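Amidohydrolase 3 domain-containing protein (Pyrococcus horikoshii, PDB 3IGH) probably hydrolyses carbon-nitrogen bonds other than peptide bonds, as a metal-dependent amidohydrolase built on a TIM-barrel domain. Local coordinates at residues 258-269 against 309-320. Sequence-based numbering, arbitrary orientation.
Sequences IAGVKLFTDGSL and LDVAIHAIGDKA. With SO4 (sulfate ion), chain B.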
loop_
_atom_site.group_PDB
_atom_site.type_symbol
_atom_site.label_atom_id
_atom_site.label_comp_id
_atom_site.label_asym_id
_atom_site.label_seq_id
_atom_site.Cartn_x
_atom_site.Cartn_y
_atom_site.Cartn_z
ATOM N N ILE A 258 -0.270 -1.330 -6.406
ATOM C CA ILE A 258 -0.144 -0.152 -7.269
ATOM C C ILE A 258 1.065 -0.475 -8.133
ATOM O O ILE A 258 2.193 -0.478 -7.643
ATOM C CB ILE A 258 0.062 1.153 -6.445
ATOM C CG1 ILE A 258 -1.021 1.285 -5.362
ATOM C CG2 ILE A 258 0.103 2.395 -7.367
ATOM C CD1 ILE A 258 -2.475 1.228 -5.883
ATOM N N ALA A 259 0.825 -0.808 -9.396
ATOM C CA ALA A 259 1.850 -1.463 -10.217
ATOM C C ALA A 259 2.521 -0.551 -11.255
ATOM O O ALA A 259 3.721 -0.655 -11.493
ATOM C CB ALA A 259 1.257 -2.709 -10.920
ATOM N N GLY A 260 1.749 0.309 -11.903
ATOM C CA GLY A 260 2.294 1.061 -13.032
ATOM C C GLY A 260 1.358 2.089 -13.627
ATOM O O GLY A 260 0.330 2.412 -13.042
ATOM N N VAL A 261 1.746 2.605 -14.789
ATOM C CA VAL A 261 0.925 3.527 -15.574
ATOM C C VAL A 261 0.694 2.895 -16.951
ATOM O O VAL A 261 1.544 2.147 -17.453
ATOM C CB VAL A 261 1.612 4.936 -15.719
ATOM C CG1 VAL A 261 2.906 4.849 -16.531
ATOM C CG2 VAL A 261 0.663 5.973 -16.341
ATOM N N LYS A 262 -0.446 3.209 -17.559
ATOM C CA LYS A 262 -0.768 2.725 -18.890
ATOM C C LYS A 262 -0.792 3.882 -19.899
ATOM O O LYS A 262 -1.475 4.882 -19.691
ATOM C CB LYS A 262 -2.104 1.963 -18.869
ATOM C CG LYS A 262 -2.671 1.573 -20.241
ATOM C CD LYS A 262 -1.742 0.663 -21.028
ATOM C CE LYS A 262 -2.318 0.364 -22.408
ATOM N NZ LYS A 262 -3.591 -0.397 -22.356
ATOM N N LEU A 263 -0.026 3.722 -20.974
ATOM C CA LEU A 263 0.075 4.709 -22.058
ATOM C C LEU A 263 -0.338 4.118 -23.409
ATOM O O LEU A 263 -0.340 2.897 -23.591
ATOM C CB LEU A 263 1.522 5.212 -22.186
ATOM C CG LEU A 263 2.152 5.780 -20.906
ATOM C CD1 LEU A 263 3.619 6.060 -21.125
ATOM C CD2 LEU A 263 1.407 7.018 -20.497
ATOM N N PHE A 264 -0.620 5.003 -24.362
ATOM C CA PHE A 264 -1.071 4.628 -25.709
ATOM C C PHE A 264 -0.197 5.299 -26.759
ATOM O O PHE A 264 0.115 6.480 -26.642
ATOM C CB PHE A 264 -2.514 5.094 -25.927
ATOM C CG PHE A 264 -3.514 4.409 -25.046
ATOM C CD1 PHE A 264 -4.182 3.267 -25.492
ATOM C CD2 PHE A 264 -3.796 4.902 -23.773
ATOM C CE1 PHE A 264 -5.113 2.624 -24.680
ATOM C CE2 PHE A 264 -4.720 4.259 -22.947
ATOM C CZ PHE A 264 -5.383 3.121 -23.404
ATOM N N THR A 265 0.208 4.546 -27.769
ATOM C CA THR A 265 0.805 5.141 -28.963
ATOM C C THR A 265 -0.227 5.303 -30.076
ATOM O O THR A 265 -0.243 6.333 -30.739
ATOM C CB THR A 265 1.982 4.329 -29.517
ATOM O OG1 THR A 265 1.580 2.966 -29.706
ATOM C CG2 THR A 265 3.170 4.390 -28.572
ATOM N N ASP A 266 -1.074 4.288 -30.284
ATOM C CA ASP A 266 -2.005 4.289 -31.421
ATOM C C ASP A 266 -3.405 3.752 -31.107
ATOM O O ASP A 266 -3.743 3.505 -29.949
ATOM C CB ASP A 266 -1.392 3.577 -32.644
ATOM C CG ASP A 266 -1.237 2.068 -32.459
ATOM O OD1 ASP A 266 -1.315 1.553 -31.325
ATOM O OD2 ASP A 266 -0.980 1.383 -33.472
ATOM N N GLY A 267 -4.225 3.599 -32.143
ATOM C CA GLY A 267 -5.568 3.055 -31.966
ATOM C C GLY A 267 -5.589 1.583 -32.318
ATOM O O GLY A 267 -4.680 0.829 -31.950
ATOM N N SER A 268 -6.599 1.182 -33.083
ATOM C CA SER A 268 -6.805 -0.232 -33.394
ATOM C C SER A 268 -6.888 -0.487 -34.897
ATOM O O SER A 268 -7.184 0.421 -35.673
ATOM C CB SER A 268 -8.082 -0.728 -32.706
ATOM O OG SER A 268 -9.225 -0.031 -33.191
ATOM N N LEU A 269 -6.636 -1.728 -35.294
ATOM C CA LEU A 269 -6.724 -2.111 -36.706
ATOM C C LEU A 269 -8.143 -2.073 -37.243
ATOM O O LEU A 269 -8.339 -1.732 -38.401
ATOM C CB LEU A 269 -6.089 -3.473 -36.960
ATOM C CG LEU A 269 -4.565 -3.466 -36.846
ATOM C CD1 LEU A 269 -4.070 -4.879 -36.631
ATOM C CD2 LEU A 269 -3.891 -2.795 -38.059
ATOM N N LEU A 309 7.462 2.802 -10.629
ATOM C CA LEU A 309 6.280 2.205 -11.254
ATOM C C LEU A 309 6.595 1.632 -12.623
ATOM O O LEU A 309 7.459 2.154 -13.347
ATOM C CB LEU A 309 5.153 3.239 -11.364
ATOM C CG LEU A 309 4.438 3.612 -10.065
ATOM C CD1 LEU A 309 3.672 4.894 -10.260
ATOM C CD2 LEU A 309 3.503 2.487 -9.587
ATOM N N ASP A 310 5.889 0.557 -12.979
ATOM C CA ASP A 310 6.015 -0.037 -14.310
ATOM C C ASP A 310 5.364 0.879 -15.355
ATOM O O ASP A 310 4.592 1.781 -15.029
ATOM C CB ASP A 310 5.368 -1.431 -14.347
ATOM C CG ASP A 310 5.830 -2.276 -15.534
ATOM O OD1 ASP A 310 6.824 -1.920 -16.200
ATOM O OD2 ASP A 310 5.189 -3.317 -15.811
ATOM N N VAL A 311 5.714 0.675 -16.612
ATOM C CA VAL A 311 5.148 1.457 -17.700
ATOM C C VAL A 311 4.706 0.489 -18.806
ATOM O O VAL A 311 5.522 -0.265 -19.356
ATOM C CB VAL A 311 6.188 2.475 -18.250
ATOM C CG1 VAL A 311 5.574 3.304 -19.383
ATOM C CG2 VAL A 311 6.720 3.378 -17.110
ATOM N N ALA A 312 3.413 0.513 -19.108
ATOM C CA ALA A 312 2.839 -0.307 -20.168
ATOM C C ALA A 312 2.386 0.585 -21.297
ATOM O O ALA A 312 1.668 1.559 -21.080
ATOM C CB ALA A 312 1.653 -1.142 -19.648
ATOM N N ILE A 313 2.818 0.251 -22.509
ATOM C CA ILE A 313 2.452 1.030 -23.680
ATOM C C ILE A 313 1.685 0.175 -24.698
ATOM O O ILE A 313 2.201 -0.821 -25.200
ATOM C CB ILE A 313 3.694 1.667 -24.367
ATOM C CG1 ILE A 313 4.537 2.459 -23.342
ATOM C CG2 ILE A 313 3.237 2.573 -25.501
ATOM C CD1 ILE A 313 5.739 3.225 -23.938
ATOM N N HIS A 314 0.461 0.590 -24.989
ATOM C CA HIS A 314 -0.343 0.036 -26.085
ATOM C C HIS A 314 0.335 0.370 -27.416
ATOM O O HIS A 314 0.570 1.545 -27.719
ATOM C CB HIS A 314 -1.737 0.671 -25.995
ATOM C CG HIS A 314 -2.609 0.495 -27.207
ATOM N ND1 HIS A 314 -3.847 -0.111 -27.139
ATOM C CD2 HIS A 314 -2.469 0.913 -28.490
ATOM C CE1 HIS A 314 -4.414 -0.088 -28.331
ATOM N NE2 HIS A 314 -3.594 0.517 -29.173
ATOM N N ALA A 315 0.636 -0.661 -28.201
ATOM C CA ALA A 315 1.109 -0.491 -29.583
ATOM C C ALA A 315 0.563 -1.617 -30.456
ATOM O O ALA A 315 0.967 -2.762 -30.316
ATOM C CB ALA A 315 2.634 -0.472 -29.639
ATOM N N ILE A 316 -0.359 -1.280 -31.353
ATOM C CA ILE A 316 -0.960 -2.275 -32.242
ATOM C C ILE A 316 -0.236 -2.270 -33.601
ATOM O O ILE A 316 0.265 -3.301 -34.047
ATOM C CB ILE A 316 -2.505 -2.073 -32.327
ATOM C CG1 ILE A 316 -3.129 -2.485 -30.990
ATOM C CG2 ILE A 316 -3.129 -2.912 -33.451
ATOM C CD1 ILE A 316 -4.651 -2.409 -30.919
ATOM N N GLY A 317 -0.150 -1.104 -34.234
ATOM C CA GLY A 317 0.514 -0.985 -35.535
ATOM C C GLY A 317 2.019 -1.133 -35.434
ATOM O O GLY A 317 2.600 -0.971 -34.350
ATOM N N ASP A 318 2.663 -1.447 -36.556
ATOM C CA ASP A 318 4.107 -1.673 -36.541
ATOM C C ASP A 318 4.906 -0.379 -36.346
ATOM O O ASP A 318 5.974 -0.400 -35.735
ATOM C CB ASP A 318 4.573 -2.426 -37.793
ATOM C CG ASP A 318 4.482 -1.590 -39.050
ATOM O OD1 ASP A 318 3.366 -1.175 -39.442
ATOM O OD2 ASP A 318 5.545 -1.338 -39.642
ATOM N N LYS A 319 4.384 0.740 -36.843
ATOM C CA LYS A 319 5.045 2.032 -36.599
ATOM C C LYS A 319 4.853 2.478 -35.148
ATOM O O LYS A 319 5.753 3.059 -34.552
ATOM C CB LYS A 319 4.559 3.116 -37.560
ATOM C CG LYS A 319 5.388 4.394 -37.506
ATOM C CD LYS A 319 4.946 5.401 -38.561
ATOM C CE LYS A 319 6.079 6.379 -38.850
ATOM N NZ LYS A 319 5.756 7.284 -39.989
ATOM N N ALA A 320 3.682 2.190 -34.583
ATOM C CA ALA A 320 3.415 2.465 -33.172
ATOM C C ALA A 320 4.397 1.728 -32.282
ATOM O O ALA A 320 4.830 2.257 -31.257
ATOM C CB ALA A 320 2.029 2.047 -32.827
HETATM S S SO4 B . -6.230 -1.333 -24.680
HETATM O O1 SO4 B . -6.632 -1.496 -23.298
HETATM O O2 SO4 B . -6.738 -2.454 -25.457
HETATM O O3 SO4 B . -6.820 -0.111 -25.208
HETATM O O4 SO4 B . -4.764 -1.310 -24.759
#
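Two neighbouring parallel strands of the amidohydrolase barrel, 258-264 and 310-315, meet here, and Lys262 and His314 on their inward face grip a sulfate ion. The strand axes run 24° apart, and backbone bonds alternate across them; Leu263 N, for example, lies 2.7 Å from Ala312 O, nearly on the line of its carbonyl bond. Gly260 CA comes within 3.1 Å of Asp310 O, where a beta carbon would clash. Outward, the Leu263 and Val311 side chains cross at a slant, CD1 of Leu263 3.8 Å from CG1 of Val311, beneath helix 294-305, whereas Lys262, Phe264 and His314 face the barrel interior, the side that in TIM-barrel enzymes leads to the active site at the C-terminal strand ends. With CG anti to its backbone N (chi1 166°), the His314 imidazole reaches two acceptors: ND1 donates to sulfate O4 at 2.8 Å, almost straight at 172°, and NE2 to Gly267 O at 3.0 Å, within the ring plane but above the carbonyl plane. Lys262 NZ donates to the same O4, and His67 and His339 also bind the ion, which probably comes from the crystallisation liquor. Replacing His314 by leucine would probably cost the sulfate one donor and leave Gly267 O without its ring N-H. Phe264 CD1 lies over one imidazole face, 3.6 Å from His314 CG, the ring planes oblique. Past the strand ends, the Asp266 carboxylate takes two successive backbone N-H groups just before helix 318-331, each oxygen using its syn lone pair: OD1 takes Ile316 N, and OD2 takes Gly317 N, the N-cap residue, at 2.7 Å.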